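Local coordinates for protein glutaconate coenzyme a-transferase (Acidaminococcus fermentans, PDB 1POI) that transfers coenzyme A from acetyl-CoA to (R)-2-hydroxyglutarate and related acids such as glutaconate, a step of glutamate degradation through the hydroxyglutarate pathway, at residues A[19-24]-A[107-112]; A[133-138]-A[144-149]; A[154-157]-A[163-166]. One frame throughout, in Å; residues are numbered along the deposited sequence.

In the fold
The three contacts step outward through the large subunit, their centres lying about 9, 22 and 30 Å from the centre of the chain. Contact 1 joins a central strand of the parallel sheet to a helix on its face. Contact 2, centred about 18 Å away, touches it where His19 CD2 meets Lys145 O at 4.1 Å; Asp173 links the two, its OD2 accepting from His19 N and pairing with Lys145 NZ. Contact 3, within the hairpin of strands 152-156 and 162-168, is centred about 20 Å from contact 2 and 23 Å from contact 1, with nearest atoms about 7 and 8 Å off. Residues of all three also meet a second copy of this subunit, in contact 1 through Met107 and His110.

Contact 1 of 3, residues A[19-24]-A[107-112]; sequences HIALGG and MMWHAA
Strand 19-22 and helix 102-114 approach most closely at Ala21 and Trp109, whose CA atoms are still 9.2 Å apart, so side chains must span the gap. This is helix-on-sheet packing of a Rossmann-like alpha/beta fold: the strand is the middle one of a seven-stranded parallel sheet of order 4-3-2-1-5-6-7. Nearly all of the bridging falls to the indole of Trp109. Its CG lies beside the backbone N and opposite the carbonyl carbon (chi1 -89°), which swings the ring system off the helix and toward the strand. Ala21 offers a methyl group that points back at the helix and meets the indole obliquely, CB standing 3.9 Å from Trp109 CZ2. Ile20 and Leu22 project from the other face of the sheet, where both pack on Trp57 of helix 55-62. Ile200 of helix 197-203 touches both Ala21 and Trp109, while Leu49 of the adjacent strand 46-49 adds a further apolar surface to the indole. The carbonyl of Leu22 lies only marginally within contact, its O 4.5 Å from Trp109 CH2, and accepts a hydrogen bond from Gln196 NE2. Closest of all is the pyrrole nitrogen: Trp109 NE1 sits 3.7 Å from Ala21 CB.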
loop_
_atom_site.group_PDB
_atom_site.type_symbol
_atom_site.label_atom_id
_atom_site.label_comp_id
_atom_site.label_asym_id
_atom_site.label_seq_id
_atom_site.Cartn_x
_atom_site.Cartn_y
_atom_site.Cartn_z
ATOM N N HIS A 19 2.927 34.388 20.874
ATOM C CA HIS A 19 1.552 33.913 20.776
ATOM C C HIS A 19 1.819 32.585 20.089
ATOM O O HIS A 19 2.224 32.581 18.913
ATOM C CB HIS A 19 0.737 34.777 19.811
ATOM C CG HIS A 19 -0.667 34.293 19.596
ATOM N ND1 HIS A 19 -0.962 33.115 18.943
ATOM C CD2 HIS A 19 -1.861 34.839 19.946
ATOM C CE1 HIS A 19 -2.278 32.959 18.902
ATOM N NE2 HIS A 19 -2.845 33.991 19.503
ATOM N N ILE A 20 1.676 31.481 20.826
ATOM C CA ILE A 20 1.933 30.144 20.275
ATOM C C ILE A 20 0.647 29.384 20.006
ATOM O O ILE A 20 -0.447 29.795 20.422
ATOM C CB ILE A 20 2.735 29.242 21.258
ATOM C CG1 ILE A 20 1.995 29.129 22.588
ATOM C CG2 ILE A 20 4.147 29.736 21.433
ATOM C CD1 ILE A 20 2.594 28.109 23.495
ATOM N N ALA A 21 0.798 28.282 19.281
ATOM C CA ALA A 21 -0.302 27.376 18.974
ATOM C C ALA A 21 0.278 25.943 18.988
ATOM O O ALA A 21 1.333 25.653 18.385
ATOM C CB ALA A 21 -0.937 27.717 17.636
ATOM N N LEU A 22 -0.361 25.082 19.772
ATOM C CA LEU A 22 0.078 23.697 19.902
ATOM C C LEU A 22 -0.884 22.786 19.154
ATOM O O LEU A 22 -2.106 22.943 19.254
ATOM C CB LEU A 22 0.158 23.306 21.387
ATOM C CG LEU A 22 1.177 24.096 22.231
ATOM C CD1 LEU A 22 0.870 23.954 23.694
ATOM C CD2 LEU A 22 2.609 23.664 21.951
ATOM N N GLY A 23 -0.323 21.881 18.358
ATOM C CA GLY A 23 -1.137 20.946 17.607
ATOM C C GLY A 23 -1.765 19.839 18.444
ATOM O O GLY A 23 -1.687 19.876 19.681
ATOM N N GLY A 24 -2.425 18.887 17.771
ATOM C CA GLY A 24 -3.049 17.755 18.437
ATOM C C GLY A 24 -4.385 18.044 19.076
ATOM O O GLY A 24 -4.763 19.196 19.215
ATOM N N MET A 107 -12.276 27.670 13.988
ATOM C CA MET A 107 -12.517 28.573 12.864
ATOM C C MET A 107 -11.407 29.646 12.845
ATOM O O MET A 107 -10.673 29.768 11.860
ATOM C CB MET A 107 -13.893 29.257 12.962
ATOM C CG MET A 107 -15.075 28.312 12.865
ATOM S SD MET A 107 -15.738 27.918 11.226
ATOM C CE MET A 107 -14.291 27.941 10.179
ATOM N N MET A 108 -11.261 30.381 13.946
ATOM C CA MET A 108 -10.246 31.424 14.070
ATOM C C MET A 108 -8.915 31.015 13.473
ATOM O O MET A 108 -8.321 31.748 12.692
ATOM C CB MET A 108 -10.074 31.830 15.534
ATOM C CG MET A 108 -11.305 32.546 16.092
ATOM S SD MET A 108 -11.223 32.933 17.838
ATOM C CE MET A 108 -9.608 33.524 17.992
ATOM N N TRP A 109 -8.456 29.830 13.822
ATOM C CA TRP A 109 -7.205 29.335 13.296
ATOM C C TRP A 109 -7.379 29.109 11.801
ATOM O O TRP A 109 -6.495 29.425 11.008
ATOM C CB TRP A 109 -6.830 28.013 13.971
ATOM C CG TRP A 109 -6.021 28.117 15.228
ATOM C CD1 TRP A 109 -5.028 29.009 15.484
ATOM C CD2 TRP A 109 -6.029 27.198 16.340
ATOM N NE1 TRP A 109 -4.401 28.696 16.668
ATOM C CE2 TRP A 109 -4.998 27.588 17.214
ATOM C CE3 TRP A 109 -6.803 26.080 16.671
ATOM C CZ2 TRP A 109 -4.716 26.898 18.403
ATOM C CZ3 TRP A 109 -6.519 25.395 17.856
ATOM C CH2 TRP A 109 -5.486 25.808 18.702
ATOM N N HIS A 110 -8.525 28.573 11.393
ATOM C CA HIS A 110 -8.723 28.316 9.975
ATOM C C HIS A 110 -8.716 29.612 9.151
ATOM O O HIS A 110 -7.970 29.719 8.164
ATOM C CB HIS A 110 -9.971 27.459 9.721
ATOM C CG HIS A 110 -10.049 26.915 8.328
ATOM N ND1 HIS A 110 -11.190 26.999 7.560
ATOM C CD2 HIS A 110 -9.109 26.342 7.540
ATOM C CE1 HIS A 110 -10.952 26.502 6.361
ATOM N NE2 HIS A 110 -9.694 26.095 6.321
ATOM N N ALA A 111 -9.513 30.591 9.568
ATOM C CA ALA A 111 -9.561 31.892 8.916
ATOM C C ALA A 111 -8.162 32.501 8.841
ATOM O O ALA A 111 -7.842 33.211 7.891
ATOM C CB ALA A 111 -10.451 32.804 9.659
ATOM N N ALA A 112 -7.318 32.227 9.830
ATOM C CA ALA A 112 -5.950 32.750 9.810
ATOM C C ALA A 112 -5.153 32.088 8.692
ATOM O O ALA A 112 -4.482 32.753 7.908
ATOM C CB ALA A 112 -5.263 32.538 11.160
#

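Contact 2 of 3, residues A[133-138]-A[144-149]; sequences WGISKE and DKVPDD
Lys137, Asp149 and Trp133 carry this contact, in which the turn entering helix 137-141 meets the loop that leaves it; the CA atoms of Lys137 and Asp148 come within 5.8 Å. Lys137 starts with CG opposite its backbone N (chi1 158°) and then bends at each later torsion, curling its chain over the carbonyl O of Asp148. CD consequently lies 3.2 Å from Asp148 O, and the ammonium forms a salt bridge, Lys137 NZ to Asp149 OD1 at 3.4 Å. The carboxylate is reached by the methylene as well as by the charge, since Lys137 CE is 3.2 Å from Asp149 OD1. Trp133 meets the same loop with the edge of its six-membered ring: CH2 lies 3.5 Å from Asp149 OD1 and CZ3 3.8 Å from Asp148 O, both oxygens close to the ring plane. The carboxylate is turned steeply against the indole, their planes 79° apart. Farther along, the contact becomes apolar, with Ile135 CD1 4.3 Å from Val146 CG1. Ser136 caps the helix at its N-cap position, its OG bonding Val139 N, and Arg140 of the same helix reaches Pro147 O through NH1. Phe158 of a second copy of this subunit packs on Asp149. One oxygen, Asp149 OD1, thus faces both an ammonium and the electropositive rim of an indole, an environment that probably favours the ionised carboxylate.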
loop_
_atom_site.group_PDB
_atom_site.type_symbol
_atom_site.label_atom_id
_atom_site.label_comp_id
_atom_site.label_asym_id
_atom_site.label_seq_id
_atom_site.Cartn_x
_atom_site.Cartn_y
_atom_site.Cartn_z
ATOM N N TRP A 133 -17.149 38.793 29.080
ATOM C CA TRP A 133 -15.769 38.809 28.584
ATOM C C TRP A 133 -14.882 38.287 29.703
ATOM O O TRP A 133 -15.020 38.681 30.863
ATOM C CB TRP A 133 -15.300 40.212 28.227
ATOM C CG TRP A 133 -15.912 40.784 27.008
ATOM C CD1 TRP A 133 -17.187 40.604 26.564
ATOM C CD2 TRP A 133 -15.294 41.706 26.102
ATOM N NE1 TRP A 133 -17.404 41.365 25.438
ATOM C CE2 TRP A 133 -16.255 42.053 25.136
ATOM C CE3 TRP A 133 -14.014 42.276 26.020
ATOM C CZ2 TRP A 133 -15.984 42.948 24.101
ATOM C CZ3 TRP A 133 -13.745 43.166 24.993
ATOM C CH2 TRP A 133 -14.723 43.490 24.050
ATOM N N GLY A 134 -13.980 37.393 29.353
ATOM C CA GLY A 134 -13.076 36.835 30.342
ATOM C C GLY A 134 -12.028 37.883 30.625
ATOM O O GLY A 134 -11.733 38.192 31.770
ATOM N N ILE A 135 -11.446 38.401 29.549
ATOM C CA ILE A 135 -10.442 39.455 29.616
ATOM C C ILE A 135 -11.197 40.710 29.210
ATOM O O ILE A 135 -11.735 40.789 28.112
ATOM C CB ILE A 135 -9.309 39.199 28.620
ATOM C CG1 ILE A 135 -8.966 37.704 28.632
ATOM C CG2 ILE A 135 -8.106 40.074 28.985
ATOM C CD1 ILE A 135 -7.847 37.283 27.707
ATOM N N SER A 136 -11.361 41.625 30.149
ATOM C CA SER A 136 -12.076 42.863 29.887
ATOM C C SER A 136 -11.363 43.768 28.860
ATOM O O SER A 136 -10.151 43.645 28.610
ATOM C CB SER A 136 -12.250 43.622 31.192
ATOM O OG SER A 136 -10.976 43.952 31.731
ATOM N N LYS A 137 -12.127 44.686 28.276
ATOM C CA LYS A 137 -11.579 45.622 27.308
ATOM C C LYS A 137 -10.456 46.372 28.012
ATOM O O LYS A 137 -9.391 46.576 27.440
ATOM C CB LYS A 137 -12.679 46.580 26.806
ATOM C CG LYS A 137 -12.182 47.900 26.219
ATOM C CD LYS A 137 -11.328 47.716 24.986
ATOM C CE LYS A 137 -12.198 47.433 23.800
ATOM N NZ LYS A 137 -13.168 48.522 23.575
ATOM N N GLU A 138 -10.671 46.670 29.291
ATOM C CA GLU A 138 -9.697 47.384 30.104
ATOM C C GLU A 138 -8.391 46.621 30.250
ATOM O O GLU A 138 -7.312 47.196 30.124
ATOM C CB GLU A 138 -10.279 47.729 31.476
ATOM C CG GLU A 138 -9.331 48.548 32.347
ATOM C CD GLU A 138 -9.975 49.061 33.638
ATOM O OE1 GLU A 138 -11.136 49.544 33.584
ATOM O OE2 GLU A 138 -9.306 49.002 34.699
ATOM N N ASP A 144 -0.091 42.989 25.424
ATOM C CA ASP A 144 0.553 42.817 24.127
ATOM C C ASP A 144 0.082 41.419 23.717
ATOM O O ASP A 144 -0.122 40.565 24.576
ATOM C CB ASP A 144 2.080 42.847 24.301
ATOM C CG ASP A 144 2.836 43.100 22.992
ATOM O OD1 ASP A 144 2.276 43.714 22.058
ATOM O OD2 ASP A 144 4.023 42.699 22.909
ATOM N N LYS A 145 -0.174 41.225 22.427
ATOM C CA LYS A 145 -0.622 39.940 21.860
ATOM C C LYS A 145 -2.093 39.554 22.093
ATOM O O LYS A 145 -2.501 38.455 21.706
ATOM C CB LYS A 145 0.295 38.770 22.273
ATOM C CG LYS A 145 1.785 38.986 22.054
ATOM C CD LYS A 145 2.109 39.017 20.598
ATOM C CE LYS A 145 3.548 39.378 20.343
ATOM N NZ LYS A 145 4.486 38.233 20.456
ATOM N N VAL A 146 -2.891 40.443 22.687
ATOM C CA VAL A 146 -4.315 40.150 22.910
ATOM C C VAL A 146 -5.216 41.245 22.316
ATOM O O VAL A 146 -5.009 42.437 22.565
ATOM C CB VAL A 146 -4.648 39.983 24.416
ATOM C CG1 VAL A 146 -6.144 39.770 24.621
ATOM C CG2 VAL A 146 -3.886 38.807 24.989
ATOM N N PRO A 147 -6.193 40.857 21.477
ATOM C CA PRO A 147 -7.130 41.783 20.837
ATOM C C PRO A 147 -7.746 42.712 21.859
ATOM O O PRO A 147 -7.927 42.318 23.010
ATOM C CB PRO A 147 -8.178 40.844 20.266
ATOM C CG PRO A 147 -7.345 39.713 19.816
ATOM C CD PRO A 147 -6.401 39.491 20.969
ATOM N N ASP A 148 -8.062 43.938 21.447
ATOM C CA ASP A 148 -8.672 44.893 22.360
ATOM C C ASP A 148 -10.112 44.529 22.529
ATOM O O ASP A 148 -10.721 44.905 23.507
ATOM C CB ASP A 148 -8.563 46.329 21.852
ATOM C CG ASP A 148 -7.156 46.906 21.982
ATOM O OD1 ASP A 148 -6.227 46.243 22.506
ATOM O OD2 ASP A 148 -6.983 48.051 21.538
ATOM N N ASP A 149 -10.665 43.822 21.548
ATOM C CA ASP A 149 -12.063 43.379 21.599
ATOM C C ASP A 149 -12.211 41.874 21.433
ATOM O O ASP A 149 -11.582 41.276 20.551
ATOM C CB ASP A 149 -12.890 44.059 20.518
ATOM C CG ASP A 149 -13.095 45.514 20.793
ATOM O OD1 ASP A 149 -13.994 45.866 21.592
ATOM O OD2 ASP A 149 -12.347 46.315 20.208
#

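Contact 3 of 3, residues A[154-157]-A[163-166]; sequences IDNP and KVVA
Ile154 and Val164 form an antiparallel hydrogen-bonded pair in the beta hairpin of strands 152-156 and 162-168. Ile154 N donates to Val164 O at 2.9 Å (N-H...O angle 170°), and Val164 N returns a bond to Ile154 O at 2.7 Å. Their side chains share one face of the sheet: Ile154 CG1 and Val164 CG2, each placed between its own backbone N and carbonyl carbon, meet at 3.7 Å. From there Ile154 CD1 reaches Ala166 CB at 4.1 Å, and Val164 CG1 turns the other way to touch Asn156 CB at 3.9 Å. The next pair, Asp155 with Lys163, is non-hydrogen-bonded. Its side chains run alongside each other and form a long salt bridge, Asp155 OD1 to Lys163 NZ 3.6 Å, as the lysine chain passes over the Ile154-Asp155 peptide. The strand segments diverge from strict antiparallel, with 128° between their directions. Toward the turn, Asn156 is held at both ends of its amide, ND2 bonding Glu162 OE2 and OD1 accepting from Phe158 N. A second copy of this subunit adds Pro157 against Ile154 and Phe118 against Asn156. Within the chain, strand 162-168 is the middle member of a three-stranded antiparallel sheet, flanked by 152-156 and by 118-121, whose Phe118 touches Ile154 and Ala166.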
loop_
_atom_site.group_PDB
_atom_site.type_symbol
_atom_site.label_atom_id
_atom_site.label_comp_id
_atom_site.label_asym_id
_atom_site.label_seq_id
_atom_site.Cartn_x
_atom_site.Cartn_y
_atom_site.Cartn_z
ATOM N N ILE A 154 -21.986 42.868 14.307
ATOM C CA ILE A 154 -22.052 43.682 13.110
ATOM C C ILE A 154 -23.235 43.244 12.297
ATOM O O ILE A 154 -23.675 42.117 12.430
ATOM C CB ILE A 154 -20.771 43.528 12.263
ATOM C CG1 ILE A 154 -20.656 42.100 11.716
ATOM C CG2 ILE A 154 -19.547 43.897 13.101
ATOM C CD1 ILE A 154 -19.587 41.921 10.637
ATOM N N ASP A 155 -23.761 44.145 11.480
ATOM C CA ASP A 155 -24.902 43.852 10.619
ATOM C C ASP A 155 -24.455 42.881 9.524
ATOM O O ASP A 155 -23.284 42.840 9.154
ATOM C CB ASP A 155 -25.403 45.131 9.924
ATOM C CG ASP A 155 -25.713 46.267 10.896
ATOM O OD1 ASP A 155 -24.759 46.803 11.511
ATOM O OD2 ASP A 155 -26.905 46.654 11.022
ATOM N N ASN A 156 -25.380 42.079 9.022
ATOM C CA ASN A 156 -25.046 41.181 7.928
ATOM C C ASN A 156 -25.339 42.053 6.688
ATOM O O ASN A 156 -26.499 42.385 6.411
ATOM C CB ASN A 156 -25.932 39.934 7.971
ATOM C CG ASN A 156 -25.647 38.992 6.828
ATOM O OD1 ASN A 156 -24.920 39.327 5.896
ATOM N ND2 ASN A 156 -26.213 37.808 6.888
ATOM N N PRO A 157 -24.301 42.424 5.920
ATOM C CA PRO A 157 -24.475 43.269 4.740
ATOM C C PRO A 157 -25.508 42.861 3.716
ATOM O O PRO A 157 -25.979 43.700 2.954
ATOM C CB PRO A 157 -23.064 43.342 4.157
ATOM C CG PRO A 157 -22.451 42.085 4.603
ATOM C CD PRO A 157 -22.900 42.007 6.027
ATOM N N LYS A 163 -27.745 40.538 12.395
ATOM C CA LYS A 163 -26.372 40.822 12.796
ATOM C C LYS A 163 -25.650 39.502 13.072
ATOM O O LYS A 163 -26.286 38.480 13.383
ATOM C CB LYS A 163 -26.316 41.711 14.052
ATOM C CG LYS A 163 -27.120 43.001 13.951
ATOM C CD LYS A 163 -26.589 44.102 14.875
ATOM C CE LYS A 163 -25.281 44.693 14.343
ATOM N NZ LYS A 163 -24.885 45.991 14.974
ATOM N N VAL A 164 -24.330 39.525 12.895
ATOM C CA VAL A 164 -23.470 38.373 13.122
ATOM C C VAL A 164 -22.387 38.796 14.142
ATOM O O VAL A 164 -22.251 39.982 14.470
ATOM C CB VAL A 164 -22.819 37.859 11.776
ATOM C CG1 VAL A 164 -23.783 38.020 10.614
ATOM C CG2 VAL A 164 -21.486 38.553 11.477
ATOM N N VAL A 165 -21.625 37.832 14.636
ATOM C CA VAL A 165 -20.573 38.087 15.598
ATOM C C VAL A 165 -19.278 38.081 14.818
ATOM O O VAL A 165 -18.998 37.116 14.094
ATOM C CB VAL A 165 -20.544 36.972 16.679
ATOM C CG1 VAL A 165 -19.334 37.120 17.600
ATOM C CG2 VAL A 165 -21.823 37.014 17.493
ATOM N N ALA A 166 -18.536 39.187 14.881
ATOM C CA ALA A 166 -17.267 39.268 14.169
ATOM C C ALA A 166 -16.201 38.960 15.190
ATOM O O ALA A 166 -16.268 39.450 16.324
ATOM C CB ALA A 166 -17.069 40.640 13.574
#